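Local coordinates for copper-containing nitrite reductase (Thermus scotoductus, PDB 6HBE), which probably reduces nitrite to nitric oxide with electrons from cytochrome c, working as a homotrimer that carries bound copper, at residues E383-G388 with S429-M434; V354-Y359 with N375-D380; N72-L77 with L90-P95. All coordinates share one frame; numbering follows the deposited sequence.

Contact 1: residues E383-G388 with S429-M434; sequences EGERTG and SIHPYM. With CU (copper (II) ion), chain L.
The loop that closes the copper site of the C-terminal cupredoxin domain, S429-M434, packs here on E383-G388 through H431 and Y433. H431 binds copper through ND1 at 2.0 Å, with H390 and C428 as further ligands, and M434 belongs to the same site. The N-H of the other imidazole nitrogen, H431 NE2, points between two backbone oxygens. Its bonds to G384 O and T387 O are both 3.0 Å and both weak, with angles at the hydrogen of 127° and 122°. Together with the copper bond at ND1, this shared N-H probably limits rotation of the ring. E385 passes alongside the ring, its carboxylate near the ring plane at the edge and turned 78° to it. The carboxylate sits beyond the bend at chi2, which brings it back to the partner segment although CB points away. E385 OE1 takes a 2.6 Å hydrogen bond from Y433 OH on its syn lone pair, and it also bonds H125 NE2 of the first copper domain. I430 CG2 touches T387 CG2 at 3.9 Å. A water donates to E385 OE2 at 2.6 Å and to I430 O at 2.7 Å.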
loop_
_atom_site.group_PDB
_atom_site.type_symbol
_atom_site.label_atom_id
_atom_site.label_comp_id
_atom_site.label_asym_id
_atom_site.label_seq_id
_atom_site.Cartn_x
_atom_site.Cartn_y
_atom_site.Cartn_z
ATOM N N GLU C 383 -4.675 -10.683 -27.894
ATOM C CA GLU C 383 -3.542 -10.272 -28.734
ATOM C C GLU C 383 -3.322 -8.767 -28.687
ATOM O O GLU C 383 -4.190 -8.023 -28.228
ATOM C CB GLU C 383 -3.781 -10.707 -30.203
ATOM C CG GLU C 383 -5.227 -10.610 -30.686
ATOM C CD GLU C 383 -5.767 -9.191 -30.750
ATOM O OE1 GLU C 383 -5.148 -8.360 -31.456
ATOM O OE2 GLU C 383 -6.805 -8.912 -30.090
ATOM N N GLY C 384 -2.153 -8.341 -29.173
ATOM C CA GLY C 384 -1.829 -6.918 -29.314
ATOM C C GLY C 384 -1.858 -6.189 -27.966
ATOM O O GLY C 384 -1.426 -6.745 -26.937
ATOM N N GLU C 385 -2.432 -4.988 -27.963
ATOM C CA GLU C 385 -2.598 -4.212 -26.726
ATOM C C GLU C 385 -3.544 -4.845 -25.712
ATOM O O GLU C 385 -3.588 -4.403 -24.554
ATOM C CB GLU C 385 -3.059 -2.771 -27.054
ATOM C CG GLU C 385 -2.068 -1.976 -27.885
ATOM C CD GLU C 385 -0.719 -1.841 -27.224
ATOM O OE1 GLU C 385 -0.662 -1.628 -25.969
ATOM O OE2 GLU C 385 0.289 -1.925 -27.960
ATOM N N ARG C 386 -4.301 -5.866 -26.107
ATOM C CA ARG C 386 -5.149 -6.589 -25.178
ATOM C C ARG C 386 -4.456 -7.709 -24.391
ATOM O O ARG C 386 -5.061 -8.235 -23.438
ATOM C CB ARG C 386 -6.402 -7.111 -25.881
ATOM C CG ARG C 386 -7.235 -6.009 -26.510
ATOM C CD ARG C 386 -8.599 -6.501 -26.962
ATOM N NE ARG C 386 -8.458 -7.560 -27.960
ATOM C CZ ARG C 386 -9.401 -8.443 -28.272
ATOM N NH1 ARG C 386 -10.588 -8.412 -27.696
ATOM N NH2 ARG C 386 -9.163 -9.348 -29.214
ATOM N N THR C 387 -3.203 -8.036 -24.750
ATOM C CA THR C 387 -2.452 -9.139 -24.134
ATOM C C THR C 387 -1.262 -8.646 -23.339
ATOM O O THR C 387 -0.710 -7.555 -23.584
ATOM C CB THR C 387 -1.953 -10.208 -25.176
ATOM O OG1 THR C 387 -1.649 -11.435 -24.512
ATOM C CG2 THR C 387 -0.740 -9.763 -25.950
ATOM N N GLY C 388 -0.905 -9.450 -22.348
ATOM C CA GLY C 388 0.329 -9.282 -21.581
ATOM C C GLY C 388 1.421 -10.292 -21.909
ATOM O O GLY C 388 2.400 -10.397 -21.154
ATOM N N SER C 429 7.787 -6.679 -29.875
ATOM C CA SER C 429 7.131 -6.514 -31.185
ATOM C C SER C 429 5.617 -6.363 -31.041
ATOM O O SER C 429 4.983 -5.726 -31.879
ATOM C CB SER C 429 7.481 -7.684 -32.140
ATOM O OG SER C 429 6.936 -8.911 -31.710
ATOM N N ILE C 430 5.064 -6.889 -29.942
ATOM C CA ILE C 430 3.628 -6.790 -29.653
ATOM C C ILE C 430 3.297 -5.357 -29.216
ATOM O O ILE C 430 2.286 -4.777 -29.659
ATOM C CB ILE C 430 3.202 -7.846 -28.592
ATOM C CG1 ILE C 430 3.571 -9.263 -29.074
ATOM C CG2 ILE C 430 1.693 -7.808 -28.295
ATOM C CD1 ILE C 430 3.409 -10.372 -28.045
ATOM N N HIS C 431 4.135 -4.817 -28.332
ATOM C CA HIS C 431 3.990 -3.477 -27.742
ATOM C C HIS C 431 5.263 -2.665 -28.033
ATOM O O HIS C 431 6.180 -2.597 -27.205
ATOM C CB HIS C 431 3.768 -3.599 -26.211
ATOM C CG HIS C 431 2.755 -4.631 -25.815
ATOM N ND1 HIS C 431 3.099 -5.886 -25.340
ATOM C CD2 HIS C 431 1.404 -4.590 -25.823
ATOM C CE1 HIS C 431 2.001 -6.561 -25.063
ATOM N NE2 HIS C 431 0.959 -5.804 -25.359
ATOM N N PRO C 432 5.337 -2.027 -29.226
ATOM C CA PRO C 432 6.639 -1.479 -29.681
ATOM C C PRO C 432 7.216 -0.297 -28.886
ATOM O O PRO C 432 8.386 0.011 -29.045
ATOM C CB PRO C 432 6.394 -1.104 -31.157
ATOM C CG PRO C 432 4.915 -1.207 -31.383
ATOM C CD PRO C 432 4.236 -1.783 -30.175
ATOM N N TYR C 433 6.388 0.321 -28.044
ATOM C CA TYR C 433 6.790 1.360 -27.065
ATOM C C TYR C 433 7.524 0.804 -25.815
ATOM O O TYR C 433 8.144 1.570 -25.082
ATOM C CB TYR C 433 5.572 2.225 -26.653
ATOM C CG TYR C 433 4.441 1.422 -26.067
ATOM C CD1 TYR C 433 4.400 1.116 -24.702
ATOM C CD2 TYR C 433 3.420 0.932 -26.875
ATOM C CE1 TYR C 433 3.362 0.346 -24.175
ATOM C CE2 TYR C 433 2.416 0.162 -26.367
ATOM C CZ TYR C 433 2.377 -0.133 -25.009
ATOM O OH TYR C 433 1.339 -0.924 -24.546
ATOM N N MET C 434 7.472 -0.511 -25.579
ATOM C CA MET C 434 8.351 -1.157 -24.575
ATOM C C MET C 434 9.763 -1.215 -25.091
ATOM O O MET C 434 9.995 -1.758 -26.180
ATOM C CB MET C 434 7.960 -2.603 -24.325
ATOM C CG MET C 434 6.639 -2.776 -23.632
ATOM S SD MET C 434 6.182 -4.504 -23.346
ATOM C CE MET C 434 7.544 -5.160 -22.442
HETATM CU CU CU L . 4.929 -6.645 -25.027
HETATM O O HOH W 1 0.745 -2.676 -30.425
#

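Contact 2: residues V354-Y359 with N375-D380; sequences VGNSFY and NEDVFD
E376 and D377 meet V354, G355 and N356, just after N375 ends strand 370-375. N375 forms an Asx turn: its OD1 accepts the backbone N-H of D377 at 3.0 Å, with the donor well above the carbonyl plane.

E376 comes next. Its CB lies 4.1 Å from V354 CB, an apolar touch close to the backbone. The chain then bends at chi2 and leads away, and its carboxylate makes a salt bridge with R309 of a second subunit.

D377 carries most of the contact. This is the C-terminal cupredoxin domain, and the turn V354-S357 lies between strands 349-353 and 358-359. The turn is closed by V354 N to S357 O and by S357 OG to V354 O, the latter at 2.8 Å. G355 and N356 both have positive phi, and their consecutive N-H groups face the D377 carboxylate. G355 N gives a 2.9 Å bond to D377 OD1, met on the syn side but 29° out of the carboxylate plane. N356 N reaches D377 OD2 at 3.2 Å, almost straight at 175°, on the syn lone pair. Two bonds to two oxygens hold the carboxylate against rotation. D377 OD2 also bonds NE2 of the copper ligand H390, so D377 is a second-shell residue that probably helps to position that imidazole. N356 OD1 lies 3.5 Å from D377 OD2; the amide and carboxylate planes are 67° apart, and this amide oxygen is hydrogen-bonded to H120 NE2.

Two residues on, the F379 ring meets F185 of the second subunit edge-to-face.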
loop_
_atom_site.group_PDB
_atom_site.type_symbol
_atom_site.label_atom_id
_atom_site.label_comp_id
_atom_site.label_asym_id
_atom_site.label_seq_id
_atom_site.Cartn_x
_atom_site.Cartn_y
_atom_site.Cartn_z
ATOM N N VAL C 354 7.380 -6.818 -17.189
ATOM C CA VAL C 354 6.441 -6.520 -16.092
ATOM C C VAL C 354 5.794 -5.142 -16.289
ATOM O O VAL C 354 6.485 -4.147 -16.501
ATOM C CB VAL C 354 7.125 -6.687 -14.699
ATOM C CG1 VAL C 354 8.386 -5.851 -14.550
ATOM C CG2 VAL C 354 6.154 -6.393 -13.534
ATOM N N GLY C 355 4.457 -5.087 -16.226
ATOM C CA GLY C 355 3.721 -3.838 -16.500
ATOM C C GLY C 355 4.058 -3.193 -17.838
ATOM O O GLY C 355 4.243 -1.979 -17.911
ATOM N N ASN C 356 4.133 -4.015 -18.904
ATOM C CA ASN C 356 4.538 -3.562 -20.248
ATOM C C ASN C 356 5.841 -2.762 -20.206
ATOM O O ASN C 356 5.929 -1.657 -20.748
ATOM C CB ASN C 356 3.426 -2.773 -20.953
ATOM C CG ASN C 356 2.245 -3.637 -21.378
ATOM O OD1 ASN C 356 2.088 -4.791 -20.965
ATOM N ND2 ASN C 356 1.410 -3.083 -22.237
ATOM N N SER C 357 6.833 -3.318 -19.512
ATOM C CA SER C 357 8.168 -2.743 -19.432
ATOM C C SER C 357 9.193 -3.811 -19.196
ATOM O O SER C 357 8.847 -4.933 -18.836
ATOM C CB SER C 357 8.263 -1.652 -18.347
ATOM O OG SER C 357 8.329 -2.167 -17.022
ATOM N N PHE C 358 10.478 -3.464 -19.386
ATOM C CA PHE C 358 11.587 -4.356 -19.094
ATOM C C PHE C 358 12.313 -3.858 -17.842
ATOM O O PHE C 358 12.630 -2.685 -17.758
ATOM C CB PHE C 358 12.592 -4.456 -20.265
ATOM C CG PHE C 358 12.001 -5.000 -21.541
ATOM C CD1 PHE C 358 11.756 -6.353 -21.686
ATOM C CD2 PHE C 358 11.669 -4.139 -22.606
ATOM C CE1 PHE C 358 11.211 -6.856 -22.865
ATOM C CE2 PHE C 358 11.132 -4.632 -23.779
ATOM C CZ PHE C 358 10.892 -5.992 -23.908
ATOM N N TYR C 359 12.603 -4.767 -16.899
ATOM C CA TYR C 359 13.254 -4.427 -15.616
ATOM C C TYR C 359 14.415 -5.357 -15.302
ATOM O O TYR C 359 14.206 -6.544 -15.125
ATOM C CB TYR C 359 12.230 -4.474 -14.457
ATOM C CG TYR C 359 12.795 -4.004 -13.143
ATOM C CD1 TYR C 359 13.017 -2.650 -12.910
ATOM C CD2 TYR C 359 13.141 -4.903 -12.156
ATOM C CE1 TYR C 359 13.565 -2.208 -11.706
ATOM C CE2 TYR C 359 13.689 -4.471 -10.948
ATOM C CZ TYR C 359 13.878 -3.121 -10.732
ATOM O OH TYR C 359 14.410 -2.698 -9.532
ATOM N N ASN C 375 8.606 -13.607 -18.132
ATOM C CA ASN C 375 7.416 -12.786 -18.212
ATOM C C ASN C 375 6.640 -12.839 -16.891
ATOM O O ASN C 375 6.028 -13.854 -16.574
ATOM C CB ASN C 375 6.508 -13.168 -19.393
ATOM C CG ASN C 375 5.417 -12.128 -19.653
ATOM O OD1 ASN C 375 5.320 -11.109 -18.949
ATOM N ND2 ASN C 375 4.583 -12.378 -20.640
ATOM N N GLU C 376 6.662 -11.728 -16.155
ATOM C CA GLU C 376 5.903 -11.603 -14.894
ATOM C C GLU C 376 4.476 -11.069 -15.115
ATOM O O GLU C 376 3.634 -11.194 -14.215
ATOM C CB GLU C 376 6.651 -10.724 -13.875
ATOM C CG GLU C 376 7.856 -11.364 -13.194
ATOM C CD GLU C 376 7.557 -12.666 -12.407
ATOM O OE1 GLU C 376 6.388 -13.000 -12.053
ATOM O OE2 GLU C 376 8.521 -13.404 -12.108
ATOM N N ASP C 377 4.158 -10.518 -16.290
ATOM C CA ASP C 377 2.757 -10.145 -16.547
ATOM C C ASP C 377 1.937 -11.433 -16.573
ATOM O O ASP C 377 2.437 -12.487 -17.000
ATOM C CB ASP C 377 2.583 -9.310 -17.832
ATOM C CG ASP C 377 2.829 -7.798 -17.621
ATOM O OD1 ASP C 377 2.634 -7.273 -16.487
ATOM O OD2 ASP C 377 3.220 -7.114 -18.601
ATOM N N VAL C 378 0.698 -11.352 -16.071
ATOM C CA VAL C 378 -0.130 -12.512 -15.747
ATOM C C VAL C 378 -1.194 -12.817 -16.815
ATOM O O VAL C 378 -1.429 -13.995 -17.095
ATOM C CB VAL C 378 -0.793 -12.342 -14.341
ATOM C CG1 VAL C 378 -1.425 -13.650 -13.857
ATOM C CG2 VAL C 378 0.255 -11.913 -13.338
ATOM N N PHE C 379 -1.817 -11.784 -17.401
ATOM C CA PHE C 379 -2.864 -11.943 -18.431
ATOM C C PHE C 379 -2.217 -12.210 -19.808
ATOM O O PHE C 379 -1.735 -11.289 -20.460
ATOM C CB PHE C 379 -3.746 -10.688 -18.499
ATOM C CG PHE C 379 -4.991 -10.836 -19.353
ATOM C CD1 PHE C 379 -4.944 -10.675 -20.732
ATOM C CD2 PHE C 379 -6.215 -11.052 -18.764
ATOM C CE1 PHE C 379 -6.092 -10.780 -21.503
ATOM C CE2 PHE C 379 -7.376 -11.136 -19.520
ATOM C CZ PHE C 379 -7.318 -11.006 -20.899
ATOM N N ASP C 380 -2.193 -13.471 -20.238
ATOM C CA ASP C 380 -1.491 -13.852 -21.497
ATOM C C ASP C 380 -2.468 -14.347 -22.592
ATOM O O ASP C 380 -2.093 -15.048 -23.536
ATOM C CB ASP C 380 -0.342 -14.841 -21.180
ATOM C CG ASP C 380 -0.823 -16.131 -20.506
ATOM O OD1 ASP C 380 -2.056 -16.440 -20.535
ATOM O OD2 ASP C 380 0.034 -16.836 -19.924
#

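Contact 3: residues N72-L77 with L90-P95; sequences NVTHGL and LGNVQP. With CU (copper (II) ion), chain N.
H75 and V93 form a single antiparallel bridge, a hydrogen-bonded pair, beside the type 1 copper of the N-terminal cupredoxin domain. H75 N donates to V93 O at 3.1 Å, nearly straight at 166°. V93 N returns a bond to H75 O at 2.8 Å. V93 O has a second donor in N69 ND2. Further along, L77 N reaches L90 O at 3.0 Å, with the donor 38° above the carbonyl plane. The H75 side chain points away from this bridge. Its ND1 binds copper at 2.1 Å, alongside C115, H125 and Q130, while its NE2 is hydrogen-bonded to D71. T74 lies across N92 and Q94. With CG2 anti to the backbone N, the methyl sits 3.5 Å from N92 OD1, and T74 CA makes a C-H...O contact to V93 O at 3.4 Å. A glycine here would probably leave N92 OD1 without the methyl beside it and open a gap between the two segments. L77 CD2 lies beside L90 CD1 at 4.0 Å, both side chains pointing the same way. L90 ends helix 87-90 and packs on F101 of strand 98-104, while L77 rests on strands 62-69 and 21-36.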
loop_
_atom_site.group_PDB
_atom_site.type_symbol
_atom_site.label_atom_id
_atom_site.label_comp_id
_atom_site.label_asym_id
_atom_site.label_seq_id
_atom_site.Cartn_x
_atom_site.Cartn_y
_atom_site.Cartn_z
ATOM N N ASN C 72 -0.393 5.083 -33.171
ATOM C CA ASN C 72 0.053 3.869 -33.895
ATOM C C ASN C 72 -0.196 2.531 -33.167
ATOM O O ASN C 72 0.167 1.490 -33.711
ATOM C CB ASN C 72 1.558 3.981 -34.269
ATOM C CG ASN C 72 2.480 4.134 -33.048
ATOM O OD1 ASN C 72 2.081 4.656 -32.020
ATOM N ND2 ASN C 72 3.722 3.695 -33.174
ATOM N N VAL C 73 -0.790 2.550 -31.958
ATOM C CA VAL C 73 -1.280 1.329 -31.294
ATOM C C VAL C 73 -2.763 1.459 -30.967
ATOM O O VAL C 73 -3.318 2.570 -30.953
ATOM C CB VAL C 73 -0.487 0.946 -30.012
ATOM C CG1 VAL C 73 1.002 0.845 -30.311
ATOM C CG2 VAL C 73 -0.741 1.919 -28.854
ATOM N N THR C 74 -3.373 0.314 -30.703
ATOM C CA THR C 74 -4.792 0.193 -30.344
ATOM C C THR C 74 -5.099 0.905 -29.028
ATOM O O THR C 74 -4.290 0.837 -28.127
ATOM C CB THR C 74 -5.146 -1.298 -30.242
ATOM O OG1 THR C 74 -4.972 -1.888 -31.540
ATOM C CG2 THR C 74 -6.572 -1.562 -29.791
ATOM N N HIS C 75 -6.278 1.534 -28.935
ATOM C CA HIS C 75 -6.763 2.197 -27.705
ATOM C C HIS C 75 -8.249 1.863 -27.578
ATOM O O HIS C 75 -8.744 0.936 -28.246
ATOM C CB HIS C 75 -6.513 3.727 -27.764
ATOM C CG HIS C 75 -5.067 4.098 -27.679
ATOM N ND1 HIS C 75 -4.342 3.966 -26.517
ATOM C CD2 HIS C 75 -4.214 4.602 -28.604
ATOM C CE1 HIS C 75 -3.090 4.331 -26.741
ATOM N NE2 HIS C 75 -2.988 4.725 -27.995
ATOM N N GLY C 76 -8.956 2.570 -26.718
ATOM C CA GLY C 76 -10.373 2.332 -26.518
ATOM C C GLY C 76 -10.887 3.241 -25.440
ATOM O O GLY C 76 -10.206 4.196 -25.077
ATOM N N LEU C 77 -12.085 2.969 -24.929
ATOM C CA LEU C 77 -12.676 3.809 -23.875
ATOM C C LEU C 77 -13.700 3.050 -23.025
ATOM O O LEU C 77 -14.565 2.315 -23.550
ATOM C CB LEU C 77 -13.364 5.037 -24.503
ATOM C CG LEU C 77 -14.074 6.060 -23.600
ATOM C CD1 LEU C 77 -13.029 6.852 -22.819
ATOM C CD2 LEU C 77 -14.946 7.005 -24.432
ATOM N N LEU C 90 -16.920 0.551 -27.888
ATOM C CA LEU C 90 -15.773 1.438 -27.647
ATOM C C LEU C 90 -14.456 0.735 -27.357
ATOM O O LEU C 90 -13.437 1.398 -27.135
ATOM C CB LEU C 90 -16.097 2.361 -26.461
ATOM C CG LEU C 90 -17.238 3.370 -26.640
ATOM C CD1 LEU C 90 -17.575 4.077 -25.334
ATOM C CD2 LEU C 90 -16.901 4.405 -27.698
ATOM N N GLY C 91 -14.441 -0.594 -27.371
ATOM C CA GLY C 91 -13.201 -1.332 -27.155
ATOM C C GLY C 91 -12.471 -1.686 -28.415
ATOM O O GLY C 91 -13.065 -1.684 -29.501
ATOM N N ASN C 92 -11.175 -1.985 -28.273
ATOM C CA ASN C 92 -10.338 -2.529 -29.353
ATOM C C ASN C 92 -10.351 -1.650 -30.615
ATOM O O ASN C 92 -10.610 -2.114 -31.755
ATOM C CB ASN C 92 -10.770 -3.978 -29.678
ATOM C CG ASN C 92 -9.728 -4.758 -30.451
ATOM O OD1 ASN C 92 -8.544 -4.432 -30.480
ATOM N ND2 ASN C 92 -10.179 -5.826 -31.087
ATOM N N VAL C 93 -10.049 -0.373 -30.399
ATOM C CA VAL C 93 -10.124 0.633 -31.449
ATOM C C VAL C 93 -8.773 0.701 -32.127
ATOM O O VAL C 93 -7.805 1.181 -31.560
ATOM C CB VAL C 93 -10.556 2.006 -30.883
ATOM C CG1 VAL C 93 -10.708 3.029 -32.011
ATOM C CG2 VAL C 93 -11.869 1.853 -30.124
ATOM N N GLN C 94 -8.711 0.245 -33.380
ATOM C CA GLN C 94 -7.440 0.165 -34.108
ATOM C C GLN C 94 -6.902 1.551 -34.518
ATOM O O GLN C 94 -7.668 2.518 -34.622
ATOM C CB GLN C 94 -7.612 -0.722 -35.373
ATOM C CG GLN C 94 -8.061 -2.153 -35.102
ATOM C CD GLN C 94 -7.027 -2.959 -34.331
ATOM O OE1 GLN C 94 -5.864 -3.048 -34.728
ATOM N NE2 GLN C 94 -7.444 -3.547 -33.218
ATOM N N PRO C 95 -5.583 1.658 -34.759
ATOM C CA PRO C 95 -5.009 2.917 -35.231
ATOM C C PRO C 95 -5.785 3.514 -36.422
ATOM O O PRO C 95 -6.110 2.791 -37.374
ATOM C CB PRO C 95 -3.592 2.523 -35.660
ATOM C CG PRO C 95 -3.272 1.309 -34.838
ATOM C CD PRO C 95 -4.571 0.587 -34.658
HETATM CU CU CU N . -4.924 3.360 -24.641
#

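Along the chain contact 3 comes first, then contact 2, then contact 1. Contact 3 belongs to the N-terminal cupredoxin domain; contacts 1 and 2 share the C-terminal one. The centres of contacts 1 and 2 are about 10 Å apart, and they are joined by G388 to F379 and N375. Each draws one segment from the part of the chain that starts at the end of strand 370-375 and runs to strand 393-398. Contact 1 is also about 12 Å from contact 3, centre to centre, and E385 packs on V73 and T74. Contacts 2 and 3 do not touch; their centres are about 20 Å apart. Contact 1 thus sits at the interface of two copper-bearing domains, an arrangement consistent with electron transfer between their coppers.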